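LysR family transcriptional regulator (Vibrio vulnificus, PDB 5FHK) probably binds DNA as a LysR-type transcription factor that controls virulence genes, this chain being its regulatory domain. Local coordinates at residues S6-T18 and I36-L49. Sequence-based numbering, arbitrary orientation.
Sequences SGKIKISTPYNLT and INIELTTESNADQL
With OG1 of Thr13 set between its own backbone N and carbonyl carbon (chi1 61°) and CG of Leu40 turned anti to N (chi1 170°), the two side chains cross at about a right angle, and Leu40 CD1 lies 3.3 Å from Thr13 OG1 and a tight 3.4 Å from Thr13 CG2. The same rotamer lets Thr13 OG1 donate to Thr18 OG1 (2.6 Å), which in turn donates to Pro14 O from above the carbonyl plane. This relay ties the end of strand 9-14 to the first turn of helix 18-32. Farther back, Ile11 CD1 reaches Ile38 CG2 at 3.7 Å and Ile9 CD1 meets Ile36 CG2, an apolar layer covered by helices 18-32 and 192-204. On the opposite face, Lys8 CD lies 3.3 Å from Glu39 CD, while Lys10, in cation-pi contact with Trp54, keeps NZ 4.1 Å from Glu39 OE1, beyond a salt bridge. Backbone hydrogen bonds zip the parallel strands together, from Ile9 N–Asn37 O to Glu43 N–Thr13 O; before them, Asn37 ND2 donates to Gly7 O (2.8 Å), which lies only 9° out of the Asn37 amide plane. With helix 18-32 between them in sequence, the strands form a beta-alpha-beta unit of the periplasmic-binding-protein-like regulatory domain. Residues 38-40 continue the sheet into the second subunit; Tyr15, its ring edge against Thr42, hydrogen-bonds through OH to Tyr15 OH of that chain. Hydroxyl relay and apolar layer thus fix the inner face, whereas the lysines and Glu39 probably interact only through space.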
loop_
_atom_site.group_PDB
_atom_site.type_symbol
_atom_site.label_atom_id
_atom_site.label_comp_id
_atom_site.label_asym_id
_atom_site.label_seq_id
_atom_site.Cartn_x
_atom_site.Cartn_y
_atom_site.Cartn_z
ATOM N N SER A 6 1.298 -27.062 9.367
ATOM C CA SER A 6 1.102 -26.811 7.937
ATOM C C SER A 6 2.401 -26.313 7.329
ATOM O O SER A 6 3.431 -26.273 8.000
ATOM C CB SER A 6 -0.019 -25.795 7.687
ATOM O OG SER A 6 0.385 -24.490 8.059
ATOM N N GLY A 7 2.350 -25.937 6.057
ATOM C CA GLY A 7 3.564 -25.558 5.361
ATOM C C GLY A 7 3.856 -24.077 5.389
ATOM O O GLY A 7 4.673 -23.594 4.598
ATOM N N LYS A 8 3.232 -23.355 6.317
ATOM C CA LYS A 8 3.297 -21.902 6.325
ATOM C C LYS A 8 2.937 -21.398 7.707
ATOM O O LYS A 8 2.214 -22.059 8.467
ATOM C CB LYS A 8 2.323 -21.285 5.310
ATOM C CG LYS A 8 0.896 -21.420 5.794
ATOM C CD LYS A 8 -0.147 -20.793 4.912
ATOM C CE LYS A 8 -1.537 -21.342 5.258
ATOM N NZ LYS A 8 -1.548 -22.814 5.133
ATOM N N ILE A 9 3.404 -20.187 7.988
ATOM C CA ILE A 9 2.919 -19.362 9.094
ATOM C C ILE A 9 2.001 -18.293 8.521
ATOM O O ILE A 9 2.346 -17.620 7.538
ATOM C CB ILE A 9 4.081 -18.723 9.870
ATOM C CG1 ILE A 9 5.043 -19.796 10.384
ATOM C CG2 ILE A 9 3.570 -17.873 11.022
ATOM C CD1 ILE A 9 6.352 -19.219 10.902
ATOM N N LYS A 10 0.829 -18.141 9.131
ATOM C CA LYS A 10 -0.225 -17.261 8.658
ATOM C C LYS A 10 -0.277 -16.065 9.608
ATOM O O LYS A 10 -0.647 -16.220 10.776
ATOM C CB LYS A 10 -1.553 -18.030 8.626
ATOM C CG LYS A 10 -2.658 -17.480 7.687
ATOM C CD LYS A 10 -3.926 -18.345 7.794
ATOM C CE LYS A 10 -5.165 -17.670 7.172
ATOM N NZ LYS A 10 -5.004 -17.413 5.707
ATOM N N ILE A 11 0.101 -14.871 9.139
ATOM C CA ILE A 11 0.137 -13.724 10.039
ATOM C C ILE A 11 -0.703 -12.587 9.481
ATOM O O ILE A 11 -0.879 -12.440 8.267
ATOM C CB ILE A 11 1.576 -13.229 10.352
ATOM C CG1 ILE A 11 2.358 -12.853 9.096
ATOM C CG2 ILE A 11 2.352 -14.268 11.123
ATOM C CD1 ILE A 11 3.917 -12.764 9.364
ATOM N N SER A 12 -1.272 -11.807 10.393
ATOM C CA SER A 12 -1.998 -10.584 10.057
ATOM C C SER A 12 -1.253 -9.385 10.627
ATOM O O SER A 12 -0.749 -9.451 11.754
ATOM C CB SER A 12 -3.418 -10.623 10.616
ATOM O OG SER A 12 -4.149 -9.479 10.229
ATOM N N THR A 13 -1.194 -8.294 9.856
ATOM C CA THR A 13 -0.465 -7.073 10.188
ATOM C C THR A 13 -1.292 -5.847 9.804
ATOM O O THR A 13 -2.126 -5.927 8.895
ATOM C CB THR A 13 0.885 -7.004 9.457
ATOM O OG1 THR A 13 0.639 -7.002 8.044
ATOM C CG2 THR A 13 1.772 -8.199 9.828
ATOM N N PRO A 14 -1.075 -4.703 10.473
ATOM C CA PRO A 14 -1.914 -3.513 10.229
ATOM C C PRO A 14 -1.660 -2.863 8.873
ATOM O O PRO A 14 -0.528 -2.809 8.384
ATOM C CB PRO A 14 -1.517 -2.558 11.364
ATOM C CG PRO A 14 -0.170 -3.010 11.793
ATOM C CD PRO A 14 -0.187 -4.509 11.633
ATOM N N TYR A 15 -2.734 -2.308 8.301
ATOM C CA TYR A 15 -2.742 -1.973 6.874
ATOM C C TYR A 15 -1.611 -1.009 6.484
ATOM O O TYR A 15 -0.729 -1.349 5.676
ATOM C CB TYR A 15 -4.103 -1.408 6.479
ATOM C CG TYR A 15 -4.156 -1.104 5.008
ATOM C CD1 TYR A 15 -3.576 -1.969 4.087
ATOM C CD2 TYR A 15 -4.726 0.071 4.535
ATOM C CE1 TYR A 15 -3.585 -1.688 2.732
ATOM C CE2 TYR A 15 -4.736 0.357 3.187
ATOM C CZ TYR A 15 -4.165 -0.529 2.291
ATOM O OH TYR A 15 -4.169 -0.254 0.942
ATOM N N ASN A 16 -1.596 0.183 7.061
ATOM C CA ASN A 16 -0.695 1.225 6.558
ATOM C C ASN A 16 0.749 1.103 7.023
ATOM O O ASN A 16 1.617 1.772 6.446
ATOM C CB ASN A 16 -1.194 2.590 6.976
ATOM C CG ASN A 16 -2.445 2.971 6.271
ATOM O OD1 ASN A 16 -2.455 3.114 5.052
ATOM N ND2 ASN A 16 -3.518 3.160 7.027
ATOM N N LEU A 17 1.031 0.280 8.036
ATOM C CA LEU A 17 2.313 0.299 8.722
ATOM C C LEU A 17 3.176 -0.899 8.400
ATOM O O LEU A 17 4.323 -0.956 8.854
ATOM C CB LEU A 17 2.097 0.339 10.243
ATOM C CG LEU A 17 1.218 1.449 10.816
ATOM C CD1 LEU A 17 1.051 1.229 12.315
ATOM C CD2 LEU A 17 1.857 2.793 10.568
ATOM N N THR A 18 2.654 -1.867 7.653
ATOM C CA THR A 18 3.346 -3.141 7.486
ATOM C C THR A 18 4.701 -2.959 6.834
ATOM O O THR A 18 5.705 -3.509 7.301
ATOM C CB THR A 18 2.495 -4.092 6.660
ATOM O OG1 THR A 18 1.418 -4.572 7.470
ATOM C CG2 THR A 18 3.330 -5.264 6.151
ATOM N N ILE A 36 11.117 -21.975 6.049
ATOM C CA ILE A 36 9.806 -21.586 6.559
ATOM C C ILE A 36 9.114 -20.678 5.552
ATOM O O ILE A 36 9.739 -19.757 4.999
ATOM C CB ILE A 36 9.956 -20.892 7.925
ATOM C CG1 ILE A 36 10.590 -21.868 8.933
ATOM C CG2 ILE A 36 8.618 -20.348 8.420
ATOM C CD1 ILE A 36 10.705 -21.297 10.342
ATOM N N ASN A 37 7.832 -20.939 5.300
ATOM C CA ASN A 37 7.023 -20.115 4.402
ATOM C C ASN A 37 6.095 -19.212 5.204
ATOM O O ASN A 37 5.557 -19.623 6.241
ATOM C CB ASN A 37 6.184 -20.974 3.442
ATOM C CG ASN A 37 7.030 -21.935 2.601
ATOM O OD1 ASN A 37 8.004 -21.537 1.954
ATOM N ND2 ASN A 37 6.652 -23.218 2.613
ATOM N N ILE A 38 5.871 -17.996 4.691
ATOM C CA ILE A 38 4.997 -17.003 5.313
ATOM C C ILE A 38 3.868 -16.642 4.355
ATOM O O ILE A 38 4.107 -16.417 3.165
ATOM C CB ILE A 38 5.765 -15.723 5.693
ATOM C CG1 ILE A 38 6.922 -16.048 6.627
ATOM C CG2 ILE A 38 4.800 -14.685 6.299
ATOM C CD1 ILE A 38 6.502 -16.144 8.054
ATOM N N GLU A 39 2.645 -16.581 4.875
ATOM C CA GLU A 39 1.513 -15.955 4.198
ATOM C C GLU A 39 1.097 -14.762 5.045
ATOM O O GLU A 39 0.816 -14.923 6.240
ATOM C CB GLU A 39 0.324 -16.920 4.025
ATOM C CG GLU A 39 0.444 -17.851 2.806
ATOM C CD GLU A 39 -0.829 -18.658 2.545
ATOM O OE1 GLU A 39 -1.855 -18.383 3.220
ATOM O OE2 GLU A 39 -0.796 -19.587 1.689
ATOM N N LEU A 40 1.058 -13.576 4.430
ATOM C CA LEU A 40 0.839 -12.315 5.134
ATOM C C LEU A 40 -0.393 -11.590 4.591
ATOM O O LEU A 40 -0.540 -11.419 3.375
ATOM C CB LEU A 40 2.070 -11.422 4.994
ATOM C CG LEU A 40 1.944 -9.966 5.454
ATOM C CD1 LEU A 40 1.483 -9.934 6.890
ATOM C CD2 LEU A 40 3.286 -9.295 5.343
ATOM N N THR A 41 -1.252 -11.115 5.490
ATOM C CA THR A 41 -2.420 -10.335 5.089
ATOM C C THR A 41 -2.440 -9.006 5.848
ATOM O O THR A 41 -2.597 -8.986 7.074
ATOM C CB THR A 41 -3.703 -11.135 5.322
ATOM O OG1 THR A 41 -3.564 -12.446 4.744
ATOM C CG2 THR A 41 -4.903 -10.429 4.679
ATOM N N THR A 42 -2.281 -7.896 5.126
ATOM C CA THR A 42 -2.470 -6.582 5.735
ATOM C C THR A 42 -3.948 -6.400 6.078
ATOM O O THR A 42 -4.822 -6.730 5.277
ATOM C CB THR A 42 -2.010 -5.468 4.791
ATOM O OG1 THR A 42 -2.932 -5.352 3.707
ATOM C CG2 THR A 42 -0.644 -5.756 4.206
ATOM N N GLU A 43 -4.230 -5.870 7.270
ATOM C CA GLU A 43 -5.569 -5.906 7.856
ATOM C C GLU A 43 -5.955 -4.550 8.443
ATOM O O GLU A 43 -5.154 -3.928 9.141
ATOM C CB GLU A 43 -5.627 -6.978 8.957
ATOM C CG GLU A 43 -6.959 -7.094 9.641
ATOM C CD GLU A 43 -8.087 -7.132 8.642
ATOM O OE1 GLU A 43 -9.000 -6.281 8.753
ATOM O OE2 GLU A 43 -8.041 -8.016 7.744
ATOM N N SER A 44 -7.203 -4.121 8.208
ATOM C CA SER A 44 -7.716 -2.830 8.685
ATOM C C SER A 44 -8.387 -2.893 10.060
ATOM O O SER A 44 -8.101 -2.061 10.927
ATOM C CB SER A 44 -8.708 -2.245 7.675
ATOM O OG SER A 44 -8.037 -1.800 6.510
ATOM N N ASN A 45 -9.304 -3.841 10.272
ATOM C CA ASN A 45 -10.010 -3.980 11.549
ATOM C C ASN A 45 -9.677 -5.349 12.143
ATOM O O ASN A 45 -10.234 -6.372 11.738
ATOM C CB ASN A 45 -11.524 -3.782 11.385
ATOM C CG ASN A 45 -12.106 -4.586 10.235
ATOM O OD1 ASN A 45 -11.478 -4.744 9.189
ATOM N ND2 ASN A 45 -13.309 -5.107 10.430
ATOM N N ALA A 46 -8.764 -5.360 13.109
ATOM C CA ALA A 46 -8.312 -6.593 13.734
ATOM C C ALA A 46 -9.249 -7.079 14.830
ATOM O O ALA A 46 -9.085 -8.210 15.307
ATOM C CB ALA A 46 -6.908 -6.397 14.306
ATOM N N ASP A 47 -10.203 -6.249 15.255
ATOM C CA ASP A 47 -11.224 -6.731 16.175
ATOM C C ASP A 47 -12.182 -7.691 15.494
ATOM O O ASP A 47 -12.895 -8.422 16.185
ATOM C CB ASP A 47 -12.005 -5.559 16.776
ATOM C CG ASP A 47 -11.142 -4.676 17.663
ATOM O OD1 ASP A 47 -11.434 -3.466 17.762
ATOM O OD2 ASP A 47 -10.168 -5.190 18.256
ATOM N N GLN A 48 -12.219 -7.706 14.165
ATOM C CA GLN A 48 -13.056 -8.633 13.419
ATOM C C GLN A 48 -12.333 -9.921 13.026
ATOM O O GLN A 48 -12.940 -10.797 12.391
ATOM C CB GLN A 48 -13.610 -7.944 12.173
ATOM C CG GLN A 48 -14.934 -7.257 12.435
ATOM C CD GLN A 48 -15.895 -8.181 13.160
ATOM O OE1 GLN A 48 -16.220 -7.960 14.326
ATOM N NE2 GLN A 48 -16.340 -9.234 12.474
ATOM N N LEU A 49 -11.072 -10.083 13.407
ATOM C CA LEU A 49 -10.412 -11.343 13.106
ATOM C C LEU A 49 -10.784 -12.419 14.118
ATOM O O LEU A 49 -11.045 -12.144 15.292
ATOM C CB LEU A 49 -8.893 -11.186 13.077
ATOM C CG LEU A 49 -8.320 -10.185 12.091
ATOM C CD1 LEU A 49 -6.882 -9.791 12.545
ATOM C CD2 LEU A 49 -8.341 -10.767 10.683
#